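Local coordinates for protein glucose-6-phosphate isomerase (PDB 6OTU) that catalyses the reversible isomerization of glucose-6-phosphate to fructose-6-phosphate, working as a two-subunit assembly, at residues L342-G353 against L472-F480. Residues are numbered along the deposited sequence; the frame is centred on the assembly and turned at random.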
# COMPACT_ATOMS: atom_id res chain seq x y z
N LEU A 342 1.19 -7.42 -11.09
CA LEU A 342 1.30 -6.01 -10.72
C LEU A 342 1.17 -5.77 -9.21
O LEU A 342 0.81 -4.66 -8.80
CB LEU A 342 0.27 -5.19 -11.49
CG LEU A 342 0.53 -5.14 -13.01
CD1 LEU A 342 -0.56 -4.38 -13.81
CD2 LEU A 342 1.91 -4.55 -13.29
N LYS A 343 1.45 -6.79 -8.39
CA LYS A 343 1.28 -6.63 -6.94
C LYS A 343 2.14 -5.49 -6.39
O LYS A 343 1.74 -4.85 -5.40
CB LYS A 343 1.60 -7.94 -6.22
CG LYS A 343 0.56 -8.28 -5.15
CD LYS A 343 0.17 -9.76 -5.12
CE LYS A 343 1.26 -10.65 -4.50
NZ LYS A 343 0.86 -12.10 -4.47
N TYR A 344 3.30 -5.20 -6.99
CA TYR A 344 4.16 -4.14 -6.48
C TYR A 344 4.11 -2.87 -7.32
O TYR A 344 4.87 -1.94 -7.04
CB TYR A 344 5.61 -4.62 -6.37
CG TYR A 344 5.79 -5.83 -5.47
CD1 TYR A 344 6.05 -5.69 -4.11
CD2 TYR A 344 5.70 -7.11 -5.99
CE1 TYR A 344 6.22 -6.81 -3.30
CE2 TYR A 344 5.86 -8.22 -5.20
CZ TYR A 344 6.12 -8.08 -3.86
OH TYR A 344 6.27 -9.22 -3.11
N PHE A 345 3.22 -2.81 -8.32
CA PHE A 345 3.21 -1.66 -9.23
C PHE A 345 2.68 -0.39 -8.55
O PHE A 345 3.20 0.70 -8.80
CB PHE A 345 2.38 -2.00 -10.46
CG PHE A 345 2.50 -1.00 -11.58
CD1 PHE A 345 3.74 -0.60 -12.04
CD2 PHE A 345 1.36 -0.49 -12.19
CE1 PHE A 345 3.86 0.32 -13.08
CE2 PHE A 345 1.46 0.42 -13.24
CZ PHE A 345 2.72 0.82 -13.69
N THR A 346 1.65 -0.52 -7.71
CA THR A 346 1.08 0.66 -7.05
C THR A 346 2.08 1.32 -6.09
O THR A 346 2.12 2.55 -5.97
CB THR A 346 -0.20 0.28 -6.30
OG1 THR A 346 -1.19 -0.15 -7.24
CG2 THR A 346 -0.75 1.45 -5.52
N ALA A 347 2.89 0.51 -5.40
CA ALA A 347 3.90 1.09 -4.52
C ALA A 347 4.88 1.95 -5.30
O ALA A 347 5.24 3.05 -4.87
CB ALA A 347 4.64 -0.02 -3.76
N HIS A 348 5.28 1.49 -6.49
CA HIS A 348 6.18 2.27 -7.33
C HIS A 348 5.49 3.52 -7.88
O HIS A 348 6.11 4.59 -7.94
CB HIS A 348 6.70 1.44 -8.48
CG HIS A 348 7.31 2.27 -9.56
ND1 HIS A 348 8.43 3.05 -9.35
CD2 HIS A 348 6.93 2.49 -10.84
CE1 HIS A 348 8.73 3.70 -10.46
NE2 HIS A 348 7.83 3.38 -11.39
N LEU A 349 4.25 3.39 -8.35
CA LEU A 349 3.52 4.55 -8.83
C LEU A 349 3.39 5.60 -7.73
O LEU A 349 3.53 6.80 -7.97
CB LEU A 349 2.13 4.14 -9.32
CG LEU A 349 2.07 3.18 -10.50
CD1 LEU A 349 0.62 2.87 -10.88
CD2 LEU A 349 2.83 3.81 -11.67
N GLN A 350 3.10 5.14 -6.51
CA GLN A 350 2.97 6.04 -5.37
C GLN A 350 4.24 6.87 -5.18
O GLN A 350 4.16 8.08 -4.92
CB GLN A 350 2.63 5.22 -4.13
CG GLN A 350 2.62 5.94 -2.81
CD GLN A 350 2.35 4.96 -1.69
OE1 GLN A 350 3.22 4.18 -1.33
NE2 GLN A 350 1.11 4.94 -1.18
N GLN A 351 5.42 6.25 -5.32
CA GLN A 351 6.65 7.03 -5.26
C GLN A 351 6.77 7.97 -6.45
O GLN A 351 7.10 9.16 -6.30
CB GLN A 351 7.88 6.12 -5.22
CG GLN A 351 9.15 6.90 -5.58
CD GLN A 351 10.43 6.13 -5.35
OE1 GLN A 351 10.52 4.94 -5.64
NE2 GLN A 351 11.45 6.83 -4.83
N CYS A 352 6.48 7.47 -7.64
CA CYS A 352 6.79 8.22 -8.84
C CYS A 352 5.90 9.46 -8.94
O CYS A 352 6.37 10.55 -9.28
CB CYS A 352 6.65 7.31 -10.06
SG CYS A 352 7.08 8.13 -11.65
N GLY A 353 4.62 9.32 -8.59
CA GLY A 353 3.68 10.43 -8.61
C GLY A 353 3.81 11.38 -7.44
O GLY A 353 3.87 12.59 -7.64
N LEU A 472 3.33 0.24 -19.75
CA LEU A 472 2.61 0.70 -18.56
C LEU A 472 3.48 1.59 -17.70
O LEU A 472 3.02 2.61 -17.17
CB LEU A 472 2.14 -0.50 -17.74
CG LEU A 472 0.69 -0.97 -17.88
CD1 LEU A 472 0.52 -2.27 -17.12
CD2 LEU A 472 -0.28 0.08 -17.38
N LEU A 473 4.76 1.22 -17.54
CA LEU A 473 5.68 2.07 -16.80
C LEU A 473 5.78 3.44 -17.44
O LEU A 473 5.56 4.46 -16.78
CB LEU A 473 7.05 1.41 -16.71
CG LEU A 473 8.13 2.18 -15.97
CD1 LEU A 473 7.84 2.15 -14.48
CD2 LEU A 473 9.47 1.56 -16.24
N ALA A 474 6.07 3.49 -18.76
CA ALA A 474 6.24 4.77 -19.42
C ALA A 474 4.94 5.58 -19.40
O ALA A 474 4.97 6.81 -19.28
CB ALA A 474 6.73 4.57 -20.87
N PHE A 475 3.81 4.89 -19.51
CA PHE A 475 2.51 5.53 -19.42
C PHE A 475 2.39 6.39 -18.18
O PHE A 475 1.97 7.55 -18.25
CB PHE A 475 1.43 4.46 -19.43
CG PHE A 475 0.07 4.98 -19.13
CD1 PHE A 475 -0.64 5.67 -20.10
CD2 PHE A 475 -0.52 4.73 -17.90
CE1 PHE A 475 -1.93 6.13 -19.83
CE2 PHE A 475 -1.80 5.19 -17.62
CZ PHE A 475 -2.52 5.88 -18.59
N TYR A 476 2.73 5.83 -17.02
CA TYR A 476 2.56 6.56 -15.77
C TYR A 476 3.65 7.61 -15.61
O TYR A 476 3.39 8.70 -15.07
CB TYR A 476 2.54 5.58 -14.59
CG TYR A 476 1.15 5.10 -14.26
CD1 TYR A 476 0.25 5.93 -13.60
CD2 TYR A 476 0.70 3.83 -14.67
CE1 TYR A 476 -1.04 5.52 -13.32
CE2 TYR A 476 -0.60 3.41 -14.40
CZ TYR A 476 -1.46 4.26 -13.71
OH TYR A 476 -2.75 3.88 -13.40
N GLU A 477 4.87 7.32 -16.07
CA GLU A 477 5.91 8.34 -16.06
C GLU A 477 5.44 9.59 -16.79
O GLU A 477 5.58 10.71 -16.28
CB GLU A 477 7.21 7.81 -16.68
CG GLU A 477 7.86 6.71 -15.85
CD GLU A 477 9.18 6.22 -16.43
OE1 GLU A 477 9.51 6.56 -17.59
OE2 GLU A 477 9.90 5.50 -15.69
N HIS A 478 4.81 9.42 -17.95
CA HIS A 478 4.37 10.59 -18.71
C HIS A 478 3.09 11.20 -18.16
O HIS A 478 2.93 12.43 -18.21
CB HIS A 478 4.22 10.21 -20.18
CG HIS A 478 5.53 9.84 -20.79
ND1 HIS A 478 6.69 10.49 -20.45
CD2 HIS A 478 5.88 8.85 -21.65
CE1 HIS A 478 7.70 9.95 -21.10
NE2 HIS A 478 7.23 8.95 -21.84
N LYS A 479 2.17 10.38 -17.62
CA LYS A 479 1.03 10.93 -16.90
C LYS A 479 1.47 11.94 -15.85
O LYS A 479 0.96 13.06 -15.79
CB LYS A 479 0.22 9.81 -16.22
CG LYS A 479 -0.86 10.39 -15.31
CD LYS A 479 -1.50 9.37 -14.40
CE LYS A 479 -2.73 9.97 -13.75
NZ LYS A 479 -3.18 9.14 -12.61
N PHE A 480 2.43 11.55 -15.00
CA PHE A 480 2.84 12.43 -13.92
C PHE A 480 3.59 13.65 -14.46
O PHE A 480 3.42 14.76 -13.95
CB PHE A 480 3.69 11.65 -12.91
CG PHE A 480 2.95 10.50 -12.28
CD1 PHE A 480 1.66 10.66 -11.81
CD2 PHE A 480 3.54 9.25 -12.17
CE1 PHE A 480 0.96 9.59 -11.23
CE2 PHE A 480 2.85 8.18 -11.58
CZ PHE A 480 1.57 8.35 -11.12
O HOH W 1 9.31 5.02 -13.37
O HOH W 2 6.09 4.74 -13.89
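Leu349 and Tyr476 meet at the tight centre of this helix pair, a worked example of how two buried helices can join through apolar side chains in the middle and through water along one flank. Both leucine branches rest on one face of the tyrosine: CD1 of Leu349 sits 3.7 Å from the Tyr476 ring centroid, almost on the ring normal, a CH-pi contact, while its CD2 presses on the ring root, 3.3 Å from Tyr476 CG. Phe475 backs the opposite face, and Glu402 takes the Tyr476 hydroxyl in a hydrogen bond. Phe345, its ring turned beside the carbonyl carbon (chi1 -169°), brings CZ to 3.8 Å from Tyr476 CD2, with the two ring planes inclined at 74°. At the C-terminal end the bare CA of Gly353 lies 3.5 Å from the Phe480 ring centroid, over the face, and Cys352 SG adds an oblique sulfur-aromatic contact. Segments 345-353 and 472-480 run roughly parallel at 27°; their parent helices pack together against strands 332-337 and 401-406 of the six-stranded mixed sheet, in the phosphoglucose isomerase fold of the SIS clan. Gln351 lines the glucose-6-phosphate pocket and is hydrogen-bonded to Glu355, the probable proton donor, one turn beyond it. The water-bridged flank is still buried. There Leu473 CD1 comes within 3.3 Å of His348 NE2, the two side chains crossing at about a right angle, and a water weakly bound to His348 NE2 donates to Leu473 O. Nearby, Glu477 forms a salt bridge with Arg112, which probably balances much of its charge.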